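Local coordinates for protein phist (Plasmodium falciparum, PDB 4JLE) that binds the intracellular ATS domain of the virulence factor PfEMP1 and travels with it to knobs on infected red cells, this chain being its PHIST domain, at residues Glu23-Glu26 with Met27-Ser30; Arg37-Met40 with Asn41-Phe44; Glu116-Lys119 with Phe120-Leu124; Val123-Tyr126 with Val127-Trp131. One frame throughout, in Å; residues are numbered along the deposited sequence.

Contact 1 of 4, residues Glu23-Glu26 with Met27-Ser30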
loop_
_atom_site.group_PDB
_atom_site.type_symbol
_atom_site.label_atom_id
_atom_site.label_comp_id
_atom_site.label_asym_id
_atom_site.label_seq_id
_atom_site.Cartn_x
_atom_site.Cartn_y
_atom_site.Cartn_z
ATOM N N GLU B 23 -12.895 16.274 20.178
ATOM C CA GLU B 23 -13.006 15.024 20.942
ATOM C C GLU B 23 -11.626 14.377 21.137
ATOM O O GLU B 23 -11.279 13.979 22.248
ATOM C CB GLU B 23 -13.924 14.041 20.176
ATOM C CG GLU B 23 -13.990 12.623 20.740
ATOM C CD GLU B 23 -14.621 11.563 19.858
ATOM O OE1 GLU B 23 -14.805 11.804 18.644
ATOM O OE2 GLU B 23 -14.844 10.447 20.373
ATOM N N ILE B 24 -10.853 14.279 20.032
ATOM C CA ILE B 24 -9.513 13.675 19.981
ATOM C C ILE B 24 -8.533 14.509 20.806
ATOM O O ILE B 24 -7.788 13.928 21.599
ATOM C CB ILE B 24 -9.008 13.426 18.505
ATOM C CG1 ILE B 24 -9.995 12.569 17.679
ATOM C CG2 ILE B 24 -7.598 12.831 18.453
ATOM C CD1 ILE B 24 -10.385 11.213 18.202
ATOM N N ASN B 25 -8.547 15.847 20.654
ATOM C CA ASN B 25 -7.649 16.705 21.443
ATOM C C ASN B 25 -7.997 16.608 22.949
ATOM O O ASN B 25 -7.104 16.461 23.774
ATOM C CB ASN B 25 -7.683 18.158 20.947
ATOM C CG ASN B 25 -6.999 18.330 19.595
ATOM O OD1 ASN B 25 -6.090 17.572 19.221
ATOM N ND2 ASN B 25 -7.428 19.332 18.824
ATOM N N GLU B 26 -9.286 16.586 23.270
ATOM C CA GLU B 26 -9.823 16.426 24.619
ATOM C C GLU B 26 -9.284 15.141 25.251
ATOM O O GLU B 26 -8.781 15.174 26.374
ATOM C CB GLU B 26 -11.339 16.381 24.531
ATOM C CG GLU B 26 -12.067 17.041 25.671
ATOM C CD GLU B 26 -13.557 16.774 25.612
ATOM O OE1 GLU B 26 -14.086 16.196 26.591
ATOM O OE2 GLU B 26 -14.185 17.108 24.579
ATOM N N MET B 27 -9.350 14.022 24.500
ATOM C CA MET B 27 -8.879 12.715 24.928
ATOM C C MET B 27 -7.381 12.726 25.165
ATOM O O MET B 27 -6.940 12.241 26.208
ATOM C CB MET B 27 -9.237 11.655 23.882
ATOM C CG MET B 27 -10.628 11.119 24.024
ATOM S SD MET B 27 -10.905 9.894 22.737
ATOM C CE MET B 27 -12.021 8.904 23.519
ATOM N N ILE B 28 -6.604 13.300 24.215
ATOM C CA ILE B 28 -5.144 13.401 24.313
ATOM C C ILE B 28 -4.751 14.190 25.574
ATOM O O ILE B 28 -3.926 13.717 26.363
ATOM C CB ILE B 28 -4.522 14.035 23.030
ATOM C CG1 ILE B 28 -4.710 13.139 21.797
ATOM C CG2 ILE B 28 -3.024 14.376 23.217
ATOM C CD1 ILE B 28 -4.596 13.930 20.427
ATOM N N ASN B 29 -5.378 15.358 25.765
ATOM C CA ASN B 29 -5.098 16.312 26.821
ATOM C C ASN B 29 -5.839 16.030 28.133
ATOM O O ASN B 29 -5.810 16.896 29.012
ATOM C CB ASN B 29 -5.449 17.738 26.340
ATOM C CG ASN B 29 -4.671 18.221 25.141
ATOM O OD1 ASN B 29 -3.568 17.736 24.835
ATOM N ND2 ASN B 29 -5.262 19.187 24.433
ATOM N N SER B 30 -6.488 14.844 28.279
ATOM C CA SER B 30 -7.228 14.495 29.490
ATOM C C SER B 30 -6.294 14.412 30.696
ATOM O O SER B 30 -5.133 13.975 30.569
ATOM C CB SER B 30 -7.966 13.175 29.301
ATOM O OG SER B 30 -8.608 12.768 30.497
#

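Contact 2 of 4, residues Arg37-Met40 with Asn41-Phe44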
loop_
_atom_site.group_PDB
_atom_site.type_symbol
_atom_site.label_atom_id
_atom_site.label_comp_id
_atom_site.label_asym_id
_atom_site.label_seq_id
_atom_site.Cartn_x
_atom_site.Cartn_y
_atom_site.Cartn_z
ATOM N N ARG B 37 -7.960 0.926 25.964
ATOM C CA ARG B 37 -7.843 0.450 24.586
ATOM C C ARG B 37 -8.869 1.080 23.669
ATOM O O ARG B 37 -8.515 1.410 22.551
ATOM C CB ARG B 37 -7.980 -1.063 24.539
ATOM C CG ARG B 37 -7.416 -1.652 23.245
ATOM C CD ARG B 37 -7.989 -3.029 22.969
ATOM N NE ARG B 37 -7.637 -4.041 23.978
ATOM C CZ ARG B 37 -6.884 -5.124 23.757
ATOM N NH1 ARG B 37 -6.364 -5.346 22.553
ATOM N NH2 ARG B 37 -6.633 -5.979 24.742
ATOM N N ASN B 38 -10.121 1.286 24.124
ATOM C CA ASN B 38 -11.131 1.916 23.280
ATOM C C ASN B 38 -10.678 3.301 22.815
ATOM O O ASN B 38 -10.557 3.552 21.613
ATOM C CB ASN B 38 -12.456 2.028 24.006
ATOM C CG ASN B 38 -13.438 2.880 23.220
ATOM O OD1 ASN B 38 -13.567 2.730 21.978
ATOM N ND2 ASN B 38 -14.122 3.812 23.915
ATOM N N ASP B 39 -10.383 4.175 23.782
ATOM C CA ASP B 39 -9.922 5.526 23.541
ATOM C C ASP B 39 -8.643 5.555 22.667
ATOM O O ASP B 39 -8.536 6.399 21.769
ATOM C CB ASP B 39 -9.730 6.214 24.896
ATOM C CG ASP B 39 -11.033 6.405 25.682
ATOM O OD1 ASP B 39 -12.108 5.931 25.196
ATOM O OD2 ASP B 39 -11.002 7.116 26.735
ATOM N N MET B 40 -7.717 4.596 22.865
ATOM C CA MET B 40 -6.483 4.506 22.067
ATOM C C MET B 40 -6.804 4.147 20.631
ATOM O O MET B 40 -6.216 4.716 19.711
ATOM C CB MET B 40 -5.511 3.471 22.664
ATOM C CG MET B 40 -4.931 3.896 24.049
ATOM S SD MET B 40 -3.577 2.777 24.530
ATOM C CE MET B 40 -4.437 1.584 25.649
ATOM N N ASN B 41 -7.788 3.244 20.437
ATOM C CA ASN B 41 -8.216 2.797 19.121
ATOM C C ASN B 41 -8.932 3.924 18.385
ATOM O O ASN B 41 -8.617 4.176 17.226
ATOM C CB ASN B 41 -9.087 1.535 19.235
ATOM C CG ASN B 41 -8.336 0.268 19.627
ATOM O OD1 ASN B 41 -7.102 0.232 19.713
ATOM N ND2 ASN B 41 -9.072 -0.805 19.867
ATOM N N ILE B 42 -9.826 4.653 19.077
ATOM C CA ILE B 42 -10.530 5.809 18.507
ATOM C C ILE B 42 -9.488 6.794 17.992
ATOM O O ILE B 42 -9.599 7.236 16.849
ATOM C CB ILE B 42 -11.503 6.466 19.568
ATOM C CG1 ILE B 42 -12.786 5.637 19.725
ATOM C CG2 ILE B 42 -11.812 7.975 19.245
ATOM C CD1 ILE B 42 -13.529 5.833 21.022
ATOM N N ILE B 43 -8.472 7.128 18.824
ATOM C CA ILE B 43 -7.458 8.122 18.463
ATOM C C ILE B 43 -6.624 7.626 17.264
ATOM O O ILE B 43 -6.364 8.408 16.354
ATOM C CB ILE B 43 -6.556 8.522 19.692
ATOM C CG1 ILE B 43 -7.361 9.312 20.751
ATOM C CG2 ILE B 43 -5.342 9.373 19.257
ATOM C CD1 ILE B 43 -6.695 9.373 22.147
ATOM N N PHE B 44 -6.235 6.340 17.251
ATOM C CA PHE B 44 -5.423 5.834 16.159
ATOM C C PHE B 44 -6.226 5.777 14.862
ATOM O O PHE B 44 -5.650 6.047 13.815
ATOM C CB PHE B 44 -4.772 4.478 16.494
ATOM C CG PHE B 44 -3.520 4.593 17.351
ATOM C CD1 PHE B 44 -2.476 5.446 16.985
ATOM C CD2 PHE B 44 -3.361 3.810 18.496
ATOM C CE1 PHE B 44 -1.317 5.545 17.775
ATOM C CE2 PHE B 44 -2.195 3.888 19.264
ATOM C CZ PHE B 44 -1.188 4.767 18.907
#

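Contact 3 of 4, residues Glu116-Lys119 with Phe120-Leu124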
loop_
_atom_site.group_PDB
_atom_site.type_symbol
_atom_site.label_atom_id
_atom_site.label_comp_id
_atom_site.label_asym_id
_atom_site.label_seq_id
_atom_site.Cartn_x
_atom_site.Cartn_y
_atom_site.Cartn_z
ATOM N N GLU B 116 1.786 -13.052 25.867
ATOM C CA GLU B 116 1.347 -14.427 25.969
ATOM C C GLU B 116 1.519 -15.105 24.601
ATOM O O GLU B 116 0.998 -14.607 23.598
ATOM C CB GLU B 116 -0.107 -14.487 26.464
ATOM C CG GLU B 116 -0.432 -15.808 27.146
ATOM C CD GLU B 116 -1.900 -16.182 27.264
ATOM O OE1 GLU B 116 -2.748 -15.589 26.553
ATOM O OE2 GLU B 116 -2.198 -17.105 28.055
ATOM N N ARG B 117 2.321 -16.184 24.551
ATOM C CA ARG B 117 2.596 -16.908 23.310
ATOM C C ARG B 117 1.296 -17.410 22.627
ATOM O O ARG B 117 1.230 -17.377 21.404
ATOM C CB ARG B 117 3.556 -18.081 23.569
ATOM C CG ARG B 117 4.244 -18.596 22.308
ATOM C CD ARG B 117 5.313 -19.626 22.599
ATOM N NE ARG B 117 6.470 -19.024 23.265
ATOM C CZ ARG B 117 7.590 -18.656 22.650
ATOM N NH1 ARG B 117 7.731 -18.839 21.341
ATOM N NH2 ARG B 117 8.583 -18.109 23.339
ATOM N N LYS B 118 0.285 -17.850 23.418
ATOM C CA LYS B 118 -1.037 -18.336 22.977
ATOM C C LYS B 118 -1.699 -17.297 22.058
ATOM O O LYS B 118 -2.082 -17.640 20.937
ATOM C CB LYS B 118 -1.938 -18.627 24.206
ATOM C CG LYS B 118 -3.192 -19.459 23.930
ATOM C CD LYS B 118 -4.316 -19.091 24.903
ATOM C CE LYS B 118 -5.624 -19.811 24.656
ATOM N NZ LYS B 118 -5.624 -21.195 25.197
ATOM N N LYS B 119 -1.803 -16.039 22.547
ATOM C CA LYS B 119 -2.355 -14.863 21.875
ATOM C C LYS B 119 -1.565 -14.542 20.581
ATOM O O LYS B 119 -2.171 -14.228 19.553
ATOM C CB LYS B 119 -2.309 -13.672 22.851
ATOM C CG LYS B 119 -2.963 -12.391 22.341
ATOM C CD LYS B 119 -2.456 -11.160 23.112
ATOM C CE LYS B 119 -3.323 -10.743 24.284
ATOM N NZ LYS B 119 -3.000 -9.364 24.741
ATOM N N PHE B 120 -0.225 -14.592 20.652
ATOM C CA PHE B 120 0.641 -14.330 19.512
ATOM C C PHE B 120 0.366 -15.358 18.400
ATOM O O PHE B 120 0.242 -14.981 17.235
ATOM C CB PHE B 120 2.124 -14.354 19.936
ATOM C CG PHE B 120 3.069 -14.215 18.761
ATOM C CD1 PHE B 120 3.252 -12.988 18.134
ATOM C CD2 PHE B 120 3.728 -15.322 18.243
ATOM C CE1 PHE B 120 4.103 -12.864 17.041
ATOM C CE2 PHE B 120 4.578 -15.198 17.142
ATOM C CZ PHE B 120 4.765 -13.967 16.552
ATOM N N LYS B 121 0.270 -16.645 18.781
ATOM C CA LYS B 121 0.004 -17.792 17.913
ATOM C C LYS B 121 -1.382 -17.650 17.256
ATOM O O LYS B 121 -1.522 -17.926 16.067
ATOM C CB LYS B 121 0.100 -19.073 18.738
ATOM C CG LYS B 121 0.301 -20.340 17.933
ATOM C CD LYS B 121 0.567 -21.537 18.858
ATOM C CE LYS B 121 -0.278 -22.756 18.534
ATOM N NZ LYS B 121 0.176 -23.435 17.291
ATOM N N GLU B 122 -2.385 -17.169 18.019
ATOM C CA GLU B 122 -3.735 -16.931 17.507
ATOM C C GLU B 122 -3.720 -15.863 16.411
ATOM O O GLU B 122 -4.304 -16.083 15.348
ATOM C CB GLU B 122 -4.682 -16.496 18.628
ATOM C CG GLU B 122 -5.166 -17.614 19.526
ATOM C CD GLU B 122 -5.854 -17.167 20.810
ATOM O OE1 GLU B 122 -6.338 -16.010 20.886
ATOM O OE2 GLU B 122 -5.920 -17.998 21.743
ATOM N N VAL B 123 -3.051 -14.714 16.674
ATOM C CA VAL B 123 -2.931 -13.597 15.732
ATOM C C VAL B 123 -2.239 -14.085 14.445
ATOM O O VAL B 123 -2.720 -13.824 13.340
ATOM C CB VAL B 123 -2.197 -12.403 16.375
ATOM C CG1 VAL B 123 -1.845 -11.345 15.331
ATOM C CG2 VAL B 123 -3.040 -11.788 17.491
ATOM N N LEU B 124 -1.143 -14.832 14.614
ATOM C CA LEU B 124 -0.342 -15.397 13.539
ATOM C C LEU B 124 -1.151 -16.359 12.669
ATOM O O LEU B 124 -1.059 -16.288 11.453
ATOM C CB LEU B 124 0.867 -16.107 14.159
ATOM C CG LEU B 124 2.076 -16.331 13.269
ATOM C CD1 LEU B 124 2.745 -15.007 12.878
ATOM C CD2 LEU B 124 3.070 -17.197 13.977
#

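Contact 4 of 4, residues Val123-Tyr126 with Val127-Trp131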
loop_
_atom_site.group_PDB
_atom_site.type_symbol
_atom_site.label_atom_id
_atom_site.label_comp_id
_atom_site.label_asym_id
_atom_site.label_seq_id
_atom_site.Cartn_x
_atom_site.Cartn_y
_atom_site.Cartn_z
ATOM N N VAL B 123 -3.051 -14.714 16.674
ATOM C CA VAL B 123 -2.931 -13.597 15.732
ATOM C C VAL B 123 -2.239 -14.085 14.445
ATOM O O VAL B 123 -2.720 -13.824 13.340
ATOM C CB VAL B 123 -2.197 -12.403 16.375
ATOM C CG1 VAL B 123 -1.845 -11.345 15.331
ATOM C CG2 VAL B 123 -3.040 -11.788 17.491
ATOM N N LEU B 124 -1.143 -14.832 14.614
ATOM C CA LEU B 124 -0.342 -15.397 13.539
ATOM C C LEU B 124 -1.151 -16.359 12.669
ATOM O O LEU B 124 -1.059 -16.288 11.453
ATOM C CB LEU B 124 0.867 -16.107 14.159
ATOM C CG LEU B 124 2.076 -16.331 13.269
ATOM C CD1 LEU B 124 2.745 -15.007 12.878
ATOM C CD2 LEU B 124 3.070 -17.197 13.977
ATOM N N GLU B 125 -1.970 -17.216 13.284
ATOM C CA GLU B 125 -2.820 -18.168 12.571
ATOM C C GLU B 125 -3.885 -17.426 11.759
ATOM O O GLU B 125 -4.180 -17.844 10.651
ATOM C CB GLU B 125 -3.452 -19.180 13.543
ATOM C CG GLU B 125 -2.476 -20.290 13.911
ATOM C CD GLU B 125 -2.803 -21.209 15.078
ATOM O OE1 GLU B 125 -3.574 -20.811 15.985
ATOM O OE2 GLU B 125 -2.220 -22.316 15.115
ATOM N N TYR B 126 -4.406 -16.306 12.276
ATOM C CA TYR B 126 -5.388 -15.464 11.590
ATOM C C TYR B 126 -4.751 -14.782 10.358
ATOM O O TYR B 126 -5.359 -14.779 9.294
ATOM C CB TYR B 126 -5.969 -14.419 12.551
ATOM C CG TYR B 126 -6.925 -13.438 11.911
ATOM C CD1 TYR B 126 -8.277 -13.736 11.776
ATOM C CD2 TYR B 126 -6.484 -12.191 11.472
ATOM C CE1 TYR B 126 -9.169 -12.825 11.205
ATOM C CE2 TYR B 126 -7.371 -11.259 10.922
ATOM C CZ TYR B 126 -8.714 -11.583 10.791
ATOM O OH TYR B 126 -9.586 -10.686 10.225
ATOM N N VAL B 127 -3.551 -14.196 10.518
ATOM C CA VAL B 127 -2.805 -13.533 9.451
ATOM C C VAL B 127 -2.547 -14.536 8.295
ATOM O O VAL B 127 -2.804 -14.199 7.131
ATOM C CB VAL B 127 -1.501 -12.914 10.019
ATOM C CG1 VAL B 127 -0.474 -12.605 8.924
ATOM C CG2 VAL B 127 -1.820 -11.674 10.841
ATOM N N LYS B 128 -2.101 -15.772 8.625
ATOM C CA LYS B 128 -1.828 -16.831 7.639
ATOM C C LYS B 128 -3.104 -17.241 6.864
ATOM O O LYS B 128 -3.053 -17.360 5.633
ATOM C CB LYS B 128 -1.166 -18.049 8.298
ATOM C CG LYS B 128 0.283 -17.790 8.717
ATOM C CD LYS B 128 1.045 -19.067 9.037
ATOM C CE LYS B 128 2.481 -18.788 9.442
ATOM N NZ LYS B 128 3.291 -20.036 9.547
ATOM N N ARG B 129 -4.252 -17.392 7.589
ATOM C CA ARG B 129 -5.552 -17.754 7.001
ATOM C C ARG B 129 -6.056 -16.649 6.069
ATOM O O ARG B 129 -6.498 -16.950 4.966
ATOM C CB ARG B 129 -6.610 -18.084 8.080
ATOM C CG ARG B 129 -6.595 -19.560 8.465
ATOM C CD ARG B 129 -7.723 -19.993 9.399
ATOM N NE ARG B 129 -7.616 -19.403 10.738
ATOM C CZ ARG B 129 -6.868 -19.880 11.733
ATOM N NH1 ARG B 129 -6.136 -20.977 11.558
ATOM N NH2 ARG B 129 -6.841 -19.260 12.903
ATOM N N GLU B 130 -5.934 -15.382 6.487
ATOM C CA GLU B 130 -6.318 -14.209 5.695
ATOM C C GLU B 130 -5.484 -14.088 4.423
ATOM O O GLU B 130 -6.033 -13.694 3.396
ATOM C CB GLU B 130 -6.193 -12.918 6.512
ATOM C CG GLU B 130 -7.241 -12.773 7.605
ATOM C CD GLU B 130 -8.663 -12.558 7.123
ATOM O OE1 GLU B 130 -8.968 -11.434 6.658
ATOM O OE2 GLU B 130 -9.471 -13.513 7.219
ATOM N N TRP B 131 -4.176 -14.444 4.479
ATOM C CA TRP B 131 -3.320 -14.394 3.305
ATOM C C TRP B 131 -3.673 -15.482 2.281
ATOM O O TRP B 131 -3.563 -15.236 1.081
ATOM C CB TRP B 131 -1.864 -14.506 3.691
ATOM C CG TRP B 131 -1.235 -13.195 4.025
ATOM C CD1 TRP B 131 -0.596 -12.868 5.189
ATOM C CD2 TRP B 131 -1.099 -12.057 3.154
ATOM N NE1 TRP B 131 -0.008 -11.641 5.070
ATOM C CE2 TRP B 131 -0.349 -11.091 3.854
ATOM C CE3 TRP B 131 -1.561 -11.749 1.850
ATOM C CZ2 TRP B 131 -0.009 -9.852 3.276
ATOM C CZ3 TRP B 131 -1.222 -10.533 1.277
ATOM C CH2 TRP B 131 -0.459 -9.599 1.980
#

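Contact 1 of 4, residues Glu23-Glu26 with Met27-Ser30
Asn25 O takes a hydrogen bond from Asn29 N at 2.9 Å, the donor lying nearly on the line of the carbonyl, in the last turn of the short helix 21-28. The side chain of Asn29 folds back over the same oxygen, its CG 3.3 Å from Asn25 O; the amide ND2 sits near it too, but at an angle too poor for a bond. One and two residues earlier in the same turn, Ile28 N reaches Ile24 O and Met27 N reaches Glu23 O, each donor tilted 20° or more from its carbonyl plane. Asn29 is where the chain leaves helical geometry, and Ser30 N, though 3.0 Å from Glu26 O, is badly aimed for another bond of this series.

Among the side chains, the CG2 branch of Ile24 touches CD1 of Ile28 at 3.8 Å, the two chains crossing at a slant. With CG1 of Ile28 beside its own backbone N (chi1 -66°), CG1 comes within 3.2 Å of Ile24 O. Met27 CG likewise rests on Glu23 O at 3.4 Å. Ile24 and Met27 also pack on helix 37-72, whereas Ile28 meets Leu124 of the second subunit. Apolar packing on its own chain and on the partner thus holds this helix end, while Asn29 lays CB and CG against Asn25 O and gives OD1 to a weak hydrogen bond from Lys121 of the second subunit.

Contact 2 of 4, residues Arg37-Met40 with Asn41-Phe44
Asn41 N, Ile42 N and Phe44 N donate to Arg37 O, Asn38 O and Met40 O, each at 2.9 Å, and Ile43 N to Asp39 O at 3.0 Å, the regular i+4 to i hydrogen bonds of the first two turns of helix 37-72, a long helix of the PHIST three-helix bundle. Its start is tied down by Asn36, whose OD1 accepts from Asp39 N.

Outward from these bonds, the Asn41 amide lies over Arg37 O, with CG 3.1 Å from that oxygen, and runs alongside the aliphatic part of Arg37, pointing the same way. The guanidinium and amide planes stand 71° apart, so these flat groups do not stack; the touching is done by Arg37 CG and CD. Ile43 packs its CG1 against Asp39 O and also packs on Met27 of helix 21-28. The ring of Phe44 begins beside its own backbone N (chi1 -80°), which brings CD2 to 3.2 Å from Met40 O; in the second subunit Phe107 and Phe120 meet this ring edge-to-face. Ile42 gives CG2 to helix 21-28, while its other branch crosses the end of Asn38, with the terminal methyl CD1 3.2 Å from Asn38 OD1.

Contact 3 of 4, residues Glu116-Lys119 with Phe120-Leu124
Four backbone hydrogen bonds open helix 117-163. Phe120 N reaches back to the carbonyl O of Glu116, the residue at the N-cap, at 3.2 Å and in the carbonyl plane; Lys121 N to Arg117 O is shorter at 2.9 Å, and Glu122 N and Val123 N follow on Lys118 O and Lys119 O.

Between charged side chains, Lys118 and Glu122 cross one turn apart, but it is methylene that touches carboxylate: Lys118 CE is 3.4 Å from Glu122 OE2. Lys118 bends at its last torsion (chi4 80°), and NZ stays 4.7 Å from that oxygen, so any attraction is that of nearby opposite charges and not a salt bridge.

Carbon atoms of other side chains rest on backbone carbonyl oxygens. Val123 CG2 lies 3.3 Å from Lys119 O, and Phe120 CB rests on Arg117 O, while the Phe120 ring, its CG anti to the backbone N (chi1 175°), leads off and packs on Met40 of the second subunit.

Arg117 bonds to the backbone oxygens of Asn32 and Phe34 of the second subunit. This is the start of the last helix of the PHIST three-helix bundle, entered from a strand whose antiparallel sheet runs on, through Glu116, into the second subunit.

Contact 4 of 4, residues Val123-Tyr126 with Val127-Trp131
This is a one-turn side-chain contact nearly two turns into helix 117-163, with an aromatic ring and a guanidinium each covered by a neighbour four residues away. Tyr126 and Glu130 make the first pair. Glu130 CG stands over the face of the Tyr126 ring, 3.8 Å from its centroid and 18° off the normal, a CH-pi contact displaced toward the rim at CE2. Glu130 bends at its second torsion (chi2 -69°), and this swings the carboxylate across the outer end of the ring, the two planes only 6° apart and stacked. CD comes 3.7 Å from Tyr126 OH, from above the ring. On the second subunit, Tyr105 stacks with the same ring and Leu102 packs on Glu130.

In the second pair, Arg129 bends at chi3 and curls back along the helix, so that Glu125 O lies over the centre of its guanidinium, 3.5 Å above the plane. NH2 meets Glu125 CB at 3.4 Å, but stays 4.8 Å from OE1 of Glu125, whose OE2 has a long, weak ion pair with Lys121.

Beneath both pairs the helix is regular: Glu130 N to Tyr126 O at 2.9 Å, with Val127, Lys128 and Arg129 donating in the same way to Val123, Leu124 and Glu125. Val127 lays CG2 on Val123 O at 3.4 Å.

No salt bridge forms within the contact; CH groups and flat faces do the touching. The Glu130 carboxylate would set negative potential over the outer ring, and the positive guanidinium, face-on to Glu125 O, would probably favour that oxygen electrostatically.

Overall arrangement
Along the chain the four contacts run in order. Contact 1 closes the short helix 21-28, contact 2 opens helix 37-72, and contacts 3 and 4 overlap on helix 117-163, sharing Val123 and Leu124. Contacts 1 and 2 lie with centres about 11 Å apart and touch through Met27, Ile24 and Glu23 on Asp39, Ile42 and Ile43. Contact 2 comes within about 5 Å, nearest atoms, of contact 3, although their centres are about 22 Å apart; contact 1 stays about 20 Å, nearest atoms, from contact 3. All four touch the second subunit: contacts 1 and 2 of one chain meet residues of contact 3 of the other, among them Leu124, shared with contact 4, joining the two PHIST domains.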